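Local coordinates for protein phosphodiesterase (Trypanosoma brucei brucei, PDB 5H2Q) that belongs to the HD-clan phosphodiesterase family, an all-helical metal-binding fold, and here holds zinc and magnesium ions together with a bound ligand, at residues Ala36-Asp41 / Ser253-Met258; Pro61-Cys66 / Leu113-Cys118; Phe90-Asp95 / Ala240-Asn245; Asp178-Leu183 / Leu190-Met195. All coordinates share one frame; numbering follows the deposited sequence.

Contact 1: residues Ala36-Asp41 / Ser253-Met258. With LLI ((4~{a}~{S},8~{a}~{R})-2-cycloheptyl-4-[4-methoxy-3-[2-(2-oxidanylideneimidazolidin-1-yl)ethoxy]phenyl]-4~{a},5,8,8~{a}-tetrahydrophthalazin-1-one), chain E.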
# COMPACT_ATOMS: atom_id res chain seq x y z
N ALA A 36 9.96 -15.05 2.85
CA ALA A 36 8.76 -15.87 2.59
C ALA A 36 8.65 -16.20 1.07
O ALA A 36 8.35 -17.33 0.70
CB ALA A 36 7.50 -15.14 3.09
N ARG A 37 8.95 -15.22 0.20
CA ARG A 37 8.93 -15.44 -1.25
C ARG A 37 10.07 -16.39 -1.68
O ARG A 37 9.87 -17.26 -2.53
CB ARG A 37 9.10 -14.10 -1.99
CG ARG A 37 7.92 -13.14 -1.85
CD ARG A 37 8.37 -11.71 -2.15
NE ARG A 37 8.76 -11.56 -3.55
CZ ARG A 37 9.07 -10.41 -4.16
NH1 ARG A 37 9.06 -9.27 -3.47
NH2 ARG A 37 9.40 -10.40 -5.44
N GLU A 38 11.27 -16.17 -1.12
CA GLU A 38 12.48 -16.91 -1.50
C GLU A 38 12.50 -18.34 -0.99
O GLU A 38 13.19 -19.17 -1.59
CB GLU A 38 13.74 -16.13 -1.06
CG GLU A 38 13.98 -14.90 -1.93
CD GLU A 38 14.73 -13.73 -1.31
OE1 GLU A 38 15.50 -13.94 -0.35
OE2 GLU A 38 14.55 -12.60 -1.82
N SER A 39 11.72 -18.65 0.08
CA SER A 39 11.68 -19.99 0.70
C SER A 39 10.54 -20.87 0.21
O SER A 39 10.20 -21.87 0.84
CB SER A 39 11.67 -19.88 2.22
OG SER A 39 12.91 -19.34 2.63
N THR A 40 9.99 -20.54 -0.97
CA THR A 40 8.95 -21.32 -1.64
C THR A 40 9.23 -21.29 -3.15
O THR A 40 9.93 -20.40 -3.63
CB THR A 40 7.54 -20.77 -1.35
OG1 THR A 40 6.56 -21.60 -1.98
CG2 THR A 40 7.37 -19.34 -1.84
N ASP A 41 8.67 -22.27 -3.86
CA ASP A 41 8.65 -22.36 -5.33
C ASP A 41 7.33 -21.72 -5.86
O ASP A 41 7.14 -21.65 -7.06
CB ASP A 41 8.78 -23.84 -5.79
CG ASP A 41 7.74 -24.81 -5.23
OD1 ASP A 41 7.07 -24.46 -4.22
OD2 ASP A 41 7.60 -25.91 -5.80
N SER A 253 14.57 -3.23 3.81
CA SER A 253 14.52 -1.86 3.29
C SER A 253 15.39 -1.73 2.03
O SER A 253 14.94 -1.16 1.04
CB SER A 253 15.00 -0.88 4.35
OG SER A 253 14.63 0.44 4.01
N ARG A 254 16.60 -2.35 2.04
CA ARG A 254 17.52 -2.37 0.89
C ARG A 254 16.92 -3.09 -0.32
O ARG A 254 17.06 -2.59 -1.44
CB ARG A 254 18.90 -2.94 1.30
CG ARG A 254 19.89 -3.14 0.15
CD ARG A 254 21.23 -3.63 0.67
NE ARG A 254 22.35 -3.08 -0.10
CZ ARG A 254 23.00 -3.74 -1.06
NH1 ARG A 254 23.99 -3.15 -1.71
NH2 ARG A 254 22.66 -4.98 -1.37
N GLN A 255 16.30 -4.29 -0.12
CA GLN A 255 15.66 -5.04 -1.19
C GLN A 255 14.50 -4.25 -1.82
O GLN A 255 14.37 -4.24 -3.04
CB GLN A 255 15.25 -6.45 -0.73
CG GLN A 255 16.43 -7.41 -0.51
CD GLN A 255 15.97 -8.78 -0.04
OE1 GLN A 255 16.04 -9.09 1.14
NE2 GLN A 255 15.49 -9.62 -0.96
N TRP A 256 13.71 -3.50 -1.00
CA TRP A 256 12.65 -2.65 -1.54
C TRP A 256 13.27 -1.52 -2.40
O TRP A 256 12.75 -1.23 -3.48
CB TRP A 256 11.82 -2.02 -0.41
CG TRP A 256 10.89 -2.98 0.28
CD1 TRP A 256 10.89 -3.30 1.61
CD2 TRP A 256 9.86 -3.77 -0.32
NE1 TRP A 256 9.90 -4.21 1.88
CE2 TRP A 256 9.26 -4.53 0.71
CE3 TRP A 256 9.38 -3.92 -1.63
CZ2 TRP A 256 8.22 -5.44 0.47
CZ3 TRP A 256 8.35 -4.82 -1.87
CH2 TRP A 256 7.75 -5.53 -0.83
N ALA A 257 14.38 -0.92 -1.93
CA ALA A 257 15.12 0.14 -2.63
C ALA A 257 15.63 -0.37 -3.98
O ALA A 257 15.46 0.32 -4.99
CB ALA A 257 16.26 0.64 -1.78
N MET A 258 16.14 -1.60 -4.03
CA MET A 258 16.61 -2.21 -5.28
C MET A 258 15.46 -2.35 -6.28
O MET A 258 15.62 -1.99 -7.45
CB MET A 258 17.28 -3.57 -5.03
CG MET A 258 18.61 -3.47 -4.29
SD MET A 258 19.13 -5.07 -3.60
CE MET A 258 19.44 -6.00 -5.10
C2 LLI E . 11.32 5.21 -2.90
C3 LLI E . 11.12 3.94 -2.30
O1 LLI E . 12.62 5.62 -3.03
C12 LLI E . 6.40 5.52 -3.93
C14 LLI E . 5.73 6.00 -5.24
C15 LLI E . 5.86 7.51 -5.47
C16 LLI E . 5.66 6.09 -2.70
C17 LLI E . 4.16 6.02 -2.83
C18 LLI E . 4.25 5.56 -5.28
C19 LLI E . 3.53 5.89 -4.00
C21 LLI E . 7.44 9.43 -5.15
C22 LLI E . 8.71 9.56 -6.07
C23 LLI E . 7.61 10.08 -3.74
C24 LLI E . 9.23 10.96 -6.39
C25 LLI E . 7.99 11.56 -3.64
C26 LLI E . 9.46 11.88 -3.91
C27 LLI E . 10.06 11.64 -5.31
C28 LLI E . 12.87 6.91 -3.61
C29 LLI E . 14.35 7.06 -3.72
C4 LLI E . 10.23 5.89 -3.43
C5 LLI E . 9.85 3.39 -2.27
C6 LLI E . 8.95 5.34 -3.39
C7 LLI E . 8.78 4.08 -2.81
O8 LLI E . 12.24 3.36 -1.78
C9 LLI E . 12.15 1.99 -1.37
C10 LLI E . 7.81 6.08 -3.96
N11 LLI E . 8.11 7.25 -4.50
N13 LLI E . 7.09 8.00 -5.05
O20 LLI E . 4.98 8.19 -5.97
N30 LLI E . 14.92 6.35 -4.88
C31 LLI E . 14.30 6.37 -6.21
C32 LLI E . 15.82 5.32 -4.78
C33 LLI E . 15.22 5.47 -7.02
N34 LLI E . 16.00 4.79 -6.00
O35 LLI E . 16.39 4.98 -3.75

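Contact 2: residues Pro61-Cys66 / Leu113-Cys118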
# COMPACT_ATOMS: atom_id res chain seq x y z
N PRO A 61 -12.91 -10.16 8.92
CA PRO A 61 -13.90 -10.49 7.86
C PRO A 61 -15.17 -11.16 8.41
O PRO A 61 -16.28 -10.78 8.05
CB PRO A 61 -13.14 -11.44 6.92
CG PRO A 61 -11.71 -11.34 7.28
CD PRO A 61 -11.58 -10.71 8.63
N GLN A 62 -14.98 -12.11 9.35
CA GLN A 62 -16.06 -12.87 10.00
C GLN A 62 -17.06 -11.95 10.70
O GLN A 62 -18.27 -12.11 10.54
CB GLN A 62 -15.47 -13.87 11.01
CG GLN A 62 -14.50 -14.93 10.41
CD GLN A 62 -13.05 -14.51 10.48
OE1 GLN A 62 -12.70 -13.37 10.21
NE2 GLN A 62 -12.15 -15.45 10.77
N LYS A 63 -16.54 -10.92 11.41
CA LYS A 63 -17.36 -9.93 12.10
C LYS A 63 -18.21 -9.10 11.15
O LYS A 63 -19.24 -8.58 11.58
CB LYS A 63 -16.47 -8.96 12.90
CG LYS A 63 -15.86 -9.58 14.12
CD LYS A 63 -14.89 -8.59 14.81
CE LYS A 63 -14.25 -9.33 15.95
NZ LYS A 63 -13.20 -8.54 16.66
N PHE A 64 -17.77 -8.97 9.88
CA PHE A 64 -18.50 -8.16 8.91
C PHE A 64 -19.20 -9.01 7.84
O PHE A 64 -19.64 -8.46 6.83
CB PHE A 64 -17.62 -7.05 8.31
CG PHE A 64 -17.19 -6.13 9.43
CD1 PHE A 64 -18.12 -5.36 10.12
CD2 PHE A 64 -15.87 -6.13 9.87
CE1 PHE A 64 -17.73 -4.57 11.21
CE2 PHE A 64 -15.48 -5.35 10.97
CZ PHE A 64 -16.42 -4.59 11.65
N GLY A 65 -19.40 -10.29 8.14
CA GLY A 65 -20.17 -11.18 7.28
C GLY A 65 -19.50 -11.52 5.97
O GLY A 65 -20.18 -11.88 4.99
N CYS A 66 -18.17 -11.39 5.93
CA CYS A 66 -17.37 -11.77 4.77
C CYS A 66 -16.91 -13.20 5.00
O CYS A 66 -16.09 -13.45 5.89
CB CYS A 66 -16.18 -10.83 4.60
SG CYS A 66 -15.09 -11.30 3.23
N LEU A 113 -9.56 4.18 15.28
CA LEU A 113 -10.48 3.83 14.21
C LEU A 113 -11.48 2.81 14.68
O LEU A 113 -11.17 2.05 15.59
CB LEU A 113 -9.68 3.19 13.04
CG LEU A 113 -8.69 4.11 12.28
CD1 LEU A 113 -7.95 3.31 11.20
CD2 LEU A 113 -9.43 5.33 11.67
N THR A 114 -12.65 2.74 14.04
CA THR A 114 -13.58 1.70 14.41
C THR A 114 -13.06 0.39 13.82
O THR A 114 -12.26 0.41 12.88
CB THR A 114 -14.99 1.96 13.87
OG1 THR A 114 -14.98 1.89 12.44
CG2 THR A 114 -15.60 3.30 14.36
N GLU A 115 -13.53 -0.74 14.34
CA GLU A 115 -13.21 -2.07 13.86
C GLU A 115 -13.54 -2.22 12.36
O GLU A 115 -12.72 -2.78 11.61
CB GLU A 115 -14.05 -3.05 14.66
CG GLU A 115 -13.40 -4.38 14.85
CD GLU A 115 -14.06 -5.16 15.96
OE1 GLU A 115 -15.32 -5.17 16.03
OE2 GLU A 115 -13.32 -5.80 16.72
N LEU A 116 -14.70 -1.68 11.92
CA LEU A 116 -15.06 -1.68 10.50
C LEU A 116 -14.01 -0.95 9.69
O LEU A 116 -13.60 -1.46 8.65
CB LEU A 116 -16.46 -1.07 10.25
CG LEU A 116 -16.90 -0.98 8.76
CD1 LEU A 116 -16.79 -2.33 8.04
CD2 LEU A 116 -18.25 -0.36 8.62
N GLU A 117 -13.57 0.24 10.15
CA GLU A 117 -12.55 1.01 9.41
C GLU A 117 -11.20 0.25 9.30
O GLU A 117 -10.50 0.36 8.30
CB GLU A 117 -12.38 2.39 10.02
CG GLU A 117 -13.57 3.30 9.76
CD GLU A 117 -13.66 4.46 10.72
OE1 GLU A 117 -12.92 4.48 11.73
OE2 GLU A 117 -14.43 5.40 10.40
N CYS A 118 -10.86 -0.53 10.34
CA CYS A 118 -9.64 -1.35 10.32
C CYS A 118 -9.76 -2.40 9.22
O CYS A 118 -8.84 -2.56 8.42
CB CYS A 118 -9.41 -1.98 11.68
SG CYS A 118 -8.91 -0.79 12.95

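Contact 3: residues Phe90-Asp95 / Ala240-Asn245. With ZN (zinc ion), chain C; LLI ((4~{a}~{S},8~{a}~{R})-2-cycloheptyl-4-[4-methoxy-3-[2-(2-oxidanylideneimidazolidin-1-yl)ethoxy]phenyl]-4~{a},5,8,8~{a}-tetrahydrophthalazin-1-one), chain E.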
# COMPACT_ATOMS: atom_id res chain seq x y z
N PHE A 90 2.13 -7.70 -7.02
CA PHE A 90 1.30 -8.19 -5.91
C PHE A 90 2.03 -8.17 -4.54
O PHE A 90 1.38 -7.93 -3.51
CB PHE A 90 0.80 -9.60 -6.22
CG PHE A 90 -0.25 -10.13 -5.27
CD1 PHE A 90 -1.42 -9.42 -5.02
CD2 PHE A 90 -0.07 -11.35 -4.62
CE1 PHE A 90 -2.41 -9.93 -4.17
CE2 PHE A 90 -1.05 -11.86 -3.78
CZ PHE A 90 -2.21 -11.14 -3.54
N TYR A 91 3.36 -8.40 -4.52
CA TYR A 91 4.09 -8.42 -3.23
C TYR A 91 4.05 -7.05 -2.52
O TYR A 91 4.02 -7.00 -1.30
CB TYR A 91 5.55 -8.87 -3.45
CG TYR A 91 5.62 -10.19 -4.19
CD1 TYR A 91 5.20 -11.37 -3.59
CD2 TYR A 91 6.02 -10.23 -5.52
CE1 TYR A 91 5.22 -12.58 -4.29
CE2 TYR A 91 6.01 -11.43 -6.24
CZ TYR A 91 5.64 -12.60 -5.62
OH TYR A 91 5.69 -13.79 -6.32
N HIS A 92 4.06 -5.93 -3.29
CA HIS A 92 3.97 -4.61 -2.69
C HIS A 92 2.67 -4.44 -1.90
O HIS A 92 2.70 -3.95 -0.77
CB HIS A 92 4.07 -3.51 -3.77
CG HIS A 92 3.65 -2.16 -3.27
ND1 HIS A 92 4.36 -1.51 -2.27
CD2 HIS A 92 2.61 -1.38 -3.66
CE1 HIS A 92 3.76 -0.33 -2.12
NE2 HIS A 92 2.66 -0.24 -2.89
N VAL A 93 1.52 -4.82 -2.51
CA VAL A 93 0.24 -4.62 -1.80
C VAL A 93 0.10 -5.59 -0.62
O VAL A 93 -0.46 -5.22 0.42
CB VAL A 93 -0.99 -4.62 -2.75
CG1 VAL A 93 -0.84 -3.50 -3.79
CG2 VAL A 93 -1.21 -5.98 -3.41
N VAL A 94 0.62 -6.81 -0.75
CA VAL A 94 0.59 -7.72 0.41
C VAL A 94 1.44 -7.13 1.54
O VAL A 94 1.04 -7.16 2.70
CB VAL A 94 1.01 -9.17 0.02
CG1 VAL A 94 1.14 -10.06 1.27
CG2 VAL A 94 -0.01 -9.76 -0.94
N ASP A 95 2.58 -6.57 1.18
CA ASP A 95 3.44 -5.90 2.13
C ASP A 95 2.72 -4.72 2.79
O ASP A 95 2.79 -4.59 4.02
CB ASP A 95 4.73 -5.40 1.42
CG ASP A 95 5.59 -4.57 2.33
OD1 ASP A 95 5.87 -5.01 3.47
OD2 ASP A 95 5.99 -3.47 1.91
N ALA A 240 1.13 5.90 5.10
CA ALA A 240 2.22 5.35 5.90
C ALA A 240 2.62 3.96 5.43
O ALA A 240 3.81 3.69 5.29
CB ALA A 240 1.85 5.33 7.38
N GLY A 241 1.65 3.11 5.11
CA GLY A 241 2.01 1.80 4.58
C GLY A 241 2.71 1.92 3.25
O GLY A 241 3.71 1.24 3.00
N ASP A 242 2.25 2.86 2.40
CA ASP A 242 2.86 3.07 1.08
C ASP A 242 4.32 3.51 1.15
O ASP A 242 5.11 3.10 0.30
CB ASP A 242 2.05 4.08 0.28
CG ASP A 242 1.58 3.58 -1.07
OD1 ASP A 242 2.06 2.49 -1.51
OD2 ASP A 242 0.83 4.32 -1.73
N ILE A 243 4.67 4.32 2.16
CA ILE A 243 6.05 4.80 2.30
C ILE A 243 6.79 4.12 3.46
O ILE A 243 7.81 4.64 3.94
CB ILE A 243 6.15 6.34 2.34
CG1 ILE A 243 5.47 6.97 3.60
CG2 ILE A 243 5.62 6.96 1.03
CD1 ILE A 243 5.71 8.57 3.69
N SER A 244 6.31 2.94 3.90
CA SER A 244 6.89 2.19 5.03
C SER A 244 8.15 1.36 4.74
O SER A 244 8.70 0.79 5.68
CB SER A 244 5.84 1.24 5.61
OG SER A 244 5.61 0.21 4.66
N ASN A 245 8.62 1.24 3.48
CA ASN A 245 9.80 0.41 3.20
C ASN A 245 11.03 0.89 3.98
O ASN A 245 11.88 0.09 4.35
CB ASN A 245 10.14 0.39 1.71
CG ASN A 245 9.10 -0.13 0.75
OD1 ASN A 245 9.13 0.24 -0.43
ND2 ASN A 245 8.18 -1.00 1.19
ZN ZN C . 1.50 1.49 -3.33
C2 LLI E . 11.32 5.21 -2.90
C3 LLI E . 11.12 3.94 -2.30
O1 LLI E . 12.62 5.62 -3.03
C12 LLI E . 6.40 5.52 -3.93
C14 LLI E . 5.73 6.00 -5.24
C15 LLI E . 5.86 7.51 -5.47
C16 LLI E . 5.66 6.09 -2.70
C17 LLI E . 4.16 6.02 -2.83
C18 LLI E . 4.25 5.56 -5.28
C19 LLI E . 3.53 5.89 -4.00
C21 LLI E . 7.44 9.43 -5.15
C22 LLI E . 8.71 9.56 -6.07
C23 LLI E . 7.61 10.08 -3.74
C24 LLI E . 9.23 10.96 -6.39
C25 LLI E . 7.99 11.56 -3.64
C26 LLI E . 9.46 11.88 -3.91
C27 LLI E . 10.06 11.64 -5.31
C28 LLI E . 12.87 6.91 -3.61
C29 LLI E . 14.35 7.06 -3.72
C4 LLI E . 10.23 5.89 -3.43
C5 LLI E . 9.85 3.39 -2.27
C6 LLI E . 8.95 5.34 -3.39
C7 LLI E . 8.78 4.08 -2.81
O8 LLI E . 12.24 3.36 -1.78
C9 LLI E . 12.15 1.99 -1.37
C10 LLI E . 7.81 6.08 -3.96
N11 LLI E . 8.11 7.25 -4.50
N13 LLI E . 7.09 8.00 -5.05
O20 LLI E . 4.98 8.19 -5.97
N30 LLI E . 14.92 6.35 -4.88
C31 LLI E . 14.30 6.37 -6.21
C32 LLI E . 15.82 5.32 -4.78
C33 LLI E . 15.22 5.47 -7.02
N34 LLI E . 16.00 4.79 -6.00
O35 LLI E . 16.39 4.98 -3.75
O HOH W 1 6.32 -2.59 -0.59
O HOH W 2 7.31 -1.88 3.76
O HOH W 3 0.67 3.47 -4.10
O HOH W 4 3.29 2.49 -4.10

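Contact 4: residues Asp178-Leu183 / Leu190-Met195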
# COMPACT_ATOMS: atom_id res chain seq x y z
N ASP A 178 -17.27 -9.87 -3.23
CA ASP A 178 -17.62 -8.65 -2.55
C ASP A 178 -17.41 -8.81 -1.06
O ASP A 178 -18.31 -9.23 -0.33
CB ASP A 178 -19.03 -8.15 -2.89
CG ASP A 178 -19.38 -6.81 -2.28
OD1 ASP A 178 -18.49 -6.19 -1.61
OD2 ASP A 178 -20.52 -6.33 -2.51
N VAL A 179 -16.20 -8.42 -0.61
CA VAL A 179 -15.86 -8.48 0.81
C VAL A 179 -16.70 -7.55 1.64
O VAL A 179 -16.64 -7.65 2.85
CB VAL A 179 -14.35 -8.29 1.11
CG1 VAL A 179 -13.53 -9.47 0.55
CG2 VAL A 179 -13.83 -6.93 0.61
N PHE A 180 -17.44 -6.61 1.00
CA PHE A 180 -18.32 -5.68 1.71
C PHE A 180 -19.79 -6.12 1.57
O PHE A 180 -20.71 -5.41 1.98
CB PHE A 180 -18.13 -4.25 1.20
CG PHE A 180 -16.73 -3.69 1.40
CD1 PHE A 180 -15.98 -4.03 2.52
CD2 PHE A 180 -16.16 -2.85 0.45
CE1 PHE A 180 -14.70 -3.50 2.72
CE2 PHE A 180 -14.87 -2.32 0.65
CZ PHE A 180 -14.15 -2.66 1.78
N GLY A 181 -19.98 -7.31 0.98
CA GLY A 181 -21.28 -7.90 0.71
C GLY A 181 -22.11 -8.22 1.94
O GLY A 181 -23.33 -8.31 1.83
N GLY A 182 -21.46 -8.37 3.10
CA GLY A 182 -22.10 -8.68 4.39
C GLY A 182 -22.53 -7.45 5.18
O GLY A 182 -23.17 -7.57 6.22
N LEU A 183 -22.21 -6.26 4.65
CA LEU A 183 -22.57 -4.95 5.22
C LEU A 183 -23.84 -4.38 4.60
O LEU A 183 -24.19 -4.72 3.48
CB LEU A 183 -21.43 -3.92 5.04
CG LEU A 183 -20.05 -4.35 5.52
CD1 LEU A 183 -18.99 -3.29 5.14
CD2 LEU A 183 -20.04 -4.56 7.02
N LEU A 190 -19.96 3.58 4.01
CA LEU A 190 -18.69 3.96 4.64
C LEU A 190 -17.57 3.11 4.03
O LEU A 190 -16.50 3.65 3.74
CB LEU A 190 -18.72 3.77 6.19
CG LEU A 190 -17.39 4.10 6.94
CD1 LEU A 190 -17.64 4.68 8.33
CD2 LEU A 190 -16.48 2.88 7.04
N ALA A 191 -17.78 1.80 3.87
CA ALA A 191 -16.73 0.92 3.34
C ALA A 191 -16.26 1.36 1.95
O ALA A 191 -15.06 1.56 1.76
CB ALA A 191 -17.18 -0.53 3.34
N PHE A 192 -17.20 1.58 1.01
CA PHE A 192 -16.80 2.02 -0.33
C PHE A 192 -16.21 3.41 -0.32
O PHE A 192 -15.18 3.64 -0.98
CB PHE A 192 -18.00 1.96 -1.30
CG PHE A 192 -18.23 0.55 -1.78
CD1 PHE A 192 -17.60 0.08 -2.93
CD2 PHE A 192 -19.08 -0.30 -1.09
CE1 PHE A 192 -17.78 -1.24 -3.35
CE2 PHE A 192 -19.28 -1.62 -1.53
CZ PHE A 192 -18.64 -2.07 -2.67
N ARG A 193 -16.84 4.34 0.42
CA ARG A 193 -16.35 5.73 0.47
C ARG A 193 -14.94 5.82 1.05
O ARG A 193 -14.09 6.46 0.45
CB ARG A 193 -17.32 6.65 1.22
CG ARG A 193 -16.89 8.14 1.18
CD ARG A 193 -17.72 9.11 2.02
NE ARG A 193 -18.75 8.48 2.84
CZ ARG A 193 -18.61 8.12 4.11
NH1 ARG A 193 -17.45 8.30 4.74
NH2 ARG A 193 -19.61 7.55 4.76
N SER A 194 -14.71 5.18 2.22
CA SER A 194 -13.41 5.17 2.88
C SER A 194 -12.34 4.52 2.02
O SER A 194 -11.24 5.06 1.95
CB SER A 194 -13.50 4.47 4.24
OG SER A 194 -14.22 5.30 5.13
N MET A 195 -12.68 3.39 1.33
CA MET A 195 -11.70 2.70 0.46
C MET A 195 -11.24 3.64 -0.67
O MET A 195 -10.05 3.84 -0.88
CB MET A 195 -12.32 1.41 -0.13
CG MET A 195 -11.47 0.79 -1.22
SD MET A 195 -12.37 -0.56 -2.01
CE MET A 195 -13.48 0.40 -3.11

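Contact 1: residues Ala36-Asp41 / Ser253-Met258
Gln255 NE2 donates to Glu38 OE2 over 3.2 Å, the one hydrogen bond that joins residues 36-41 to residues 253-258. The N-H...O angle of 136° makes it a noticeably bent bond. Glu38 OE2 accepts the bond with its syn lone pair, on the side of its other oxygen, and lies almost in the amide plane of Gln255. The carboxylate and amide planes are nevertheless 32° apart, and the two side chains meet at a slant. Both are long and extended beyond CG. On Gln255, CG stands anti to the carbonyl carbon, beside the backbone N (chi1 -71°), and the straight chain carries its amide outward from the helix. This reach is needed, since the nearest CA atoms, those of Glu38 and Gln255, are 12.3 Å apart. Glu38 is exposed and only 86 Å² is buried in all, so this is a surface tether between two helices and not a packed interface.

Deeper in, the same turn of helix 250-274 borders the ligand pocket: Ala257 N lies 3.7 Å from C9 of LLI, and Trp256 C lies 3.8 Å from that same C9. The Trp256 indole meets the ring of Phe34. Arg37 turns its guanidinium to Tyr91 in a cation-pi contact.

Helix 33-38 ends here, Ser39 being the first residue to leave helical geometry, and Ala36 rests against Ile50 of helix 43-58. On the other partner, Ala257 packs on Leu290 of helix 290-312 and on Trp331 of helix 318-334.

Contact 2: residues Pro61-Cys66 / Leu113-Cys118
Lys63 NZ and Glu115 OE2 form a salt bridge of 2.7 Å between a helix that is ending and one that is beginning. Residues 61-66 close helix 60-63 with a Schellman motif, while Thr114 and Glu117 form the capping box that starts helix 115-127. The lysine chain runs out extended and crosses the glutamate at about a right angle, and its ammonium meets OE2 from above the carboxylate plane, 52° out of it. Lys63 CD also lies beside the carboxylate, 3.7 Å from Glu115 OE1. Both residues are exposed, so the charge pair lies on the solvent side of the contact.

Inward of it, Phe64 carries the packing. With chi1 at -61° the ring swings to the side of its own backbone N and comes to lie against the first turn of helix 115-127. Leu116 CD1 is a CH-pi partner over the ring centre, 3.9 Å from the centroid, and Lys63 CB lies over the rim of the opposite face. The far end of the ring, CZ, reaches the backbone, 3.4 Å from Leu116 N. Leu183 touches both Phe64 and Leu116, linking the contact to the loop before helix 185-200.

The Schellman motif, with Gly65 at C-prime and positive phi, pairs Cys66 N with Pro61 O and Gly65 N with Gln62 O; Pro61 O accepts from Phe64 N as well, on the opposite face of its plane. Glu117 OE2 forms a salt bridge with Arg230. The capping box is reciprocal: Thr114 N donates to Glu117 OE1 at 2.9 Å, and Glu117 N to Thr114 OG1 at 3.2 Å.

Contact 3: residues Phe90-Asp95 / Ala240-Asn245
His92 and Asp242 meet at the zinc ion. His92 NE2 binds the metal at 2.1 Å and Asp242 OD1 at 2.2 Å, which brings those two atoms close together without a hydrogen bond between them. Ring and carboxylate are nearly coplanar, 21° apart, with OD1 at the imidazole edge. His128 and Asp129 supply two further ligands and two waters complete six coordination, the His-Asp metal site after which the HD clan is named. One of those waters also donates to the other carboxylate oxygen, Asp242 OD2, at 2.5 Å.

Water-mediated bonds join the rest. The first torsion of His92 (chi1 166°) points the ring away from its own backbone N and out to the metal, while ND1 donates to a water at 2.8 Å. This water donates in turn to Asp95 OD2 and accepts from Asn245 ND2. A second water donates hydrogen bonds to Asp95 OD2 and Ser244 OG and accepts one from Asn245 ND2, so Asp95 OD2 is gripped by two waters. Asn245 OD1 is taken by Tyr87 OH, which with the waters fixes the amide's rotation. Ser244 OG donates to Gly241 O at 2.7 Å, just where helix 227-242 ends.

Residues 240-245 also touch the ligand: Ile243 CG2 lies 3.8 Å from C16 of LLI, and Asn245 OD1 3.6 Å from its C9.

The contact is buried near the centre of the chain, where the start of helix 90-105 faces the end of helix 227-242. Helix 43-58 lies against Phe90 and Tyr91, and helix 290-312 packs on Ala240 and Ile243.

Contact 4: residues Asp178-Leu183 / Leu190-Met195
The Phe180 ring is sandwiched between two aliphatic groups: Ala191 CB sits over the centre of one face, a CH-pi contact 3.6 Å from the centroid, and Val179 CG2 lies over the rim of the other. At the ring edge are Phe192 and Met195. Phe180 turns its edge toward the face of Phe192 in a T-shaped pair, with centroids 5.4 Å apart and planes at 74°, and its CD2 comes within 3.9 Å of Phe192 CE2. Met195 SD approaches near the ring plane, 4.1 Å from Phe180 CE2, a Met-aromatic contact at the edge. The methionine chain, extended through chi2 (-172°), carries SD out to the ring edge. Leu183 CD1 reaches Ala191 CB at 3.8 Å, so that this one methyl group is shared by the phenylalanine and the leucine.

The loop that presents Phe180 is tightly folded. Asp178 OD1 accepts from Phe180 N at 2.8 Å, an Asx turn in which the N-H comes from above the carboxylate plane, 45° out of it. Type I beta turns run from Asp178 to Gly181 and from Phe180 to Leu183, each closed by its backbone hydrogen bond. The other carboxylate oxygen, Asp178 OD2, forms a salt bridge with Arg188, which ties the loop to the helix it precedes.

All of this joins the connection after helix 159-172 to the middle of helix 185-200. Leu172 of helix 159-172 lies against Phe192 and Met195, while helix 115-127 contributes Ile123 to Phe180 and Val120 to Ala191.

How the contacts relate
Followed from the N terminus, contact 1 opens first, at residues 36-41, and closes last, at 253-258, so its loop encloses the other three. Contact 2 opens at 61-66; before it closes at 113-118, contact 3 has begun at 90-95, so these two cross. Contact 4 opens and closes between 178 and 195, a short local loop within the span of contact 3, which ends at 240-245. Spatially they form two pairs. Contacts 1 and 3 touch, with Ser253 OG near Asn245 O, and both border LLI. Contacts 2 and 4 meet through Phe64 and Leu183, joining helices 60-63, 115-127 and 185-200 at a distance from the metal site.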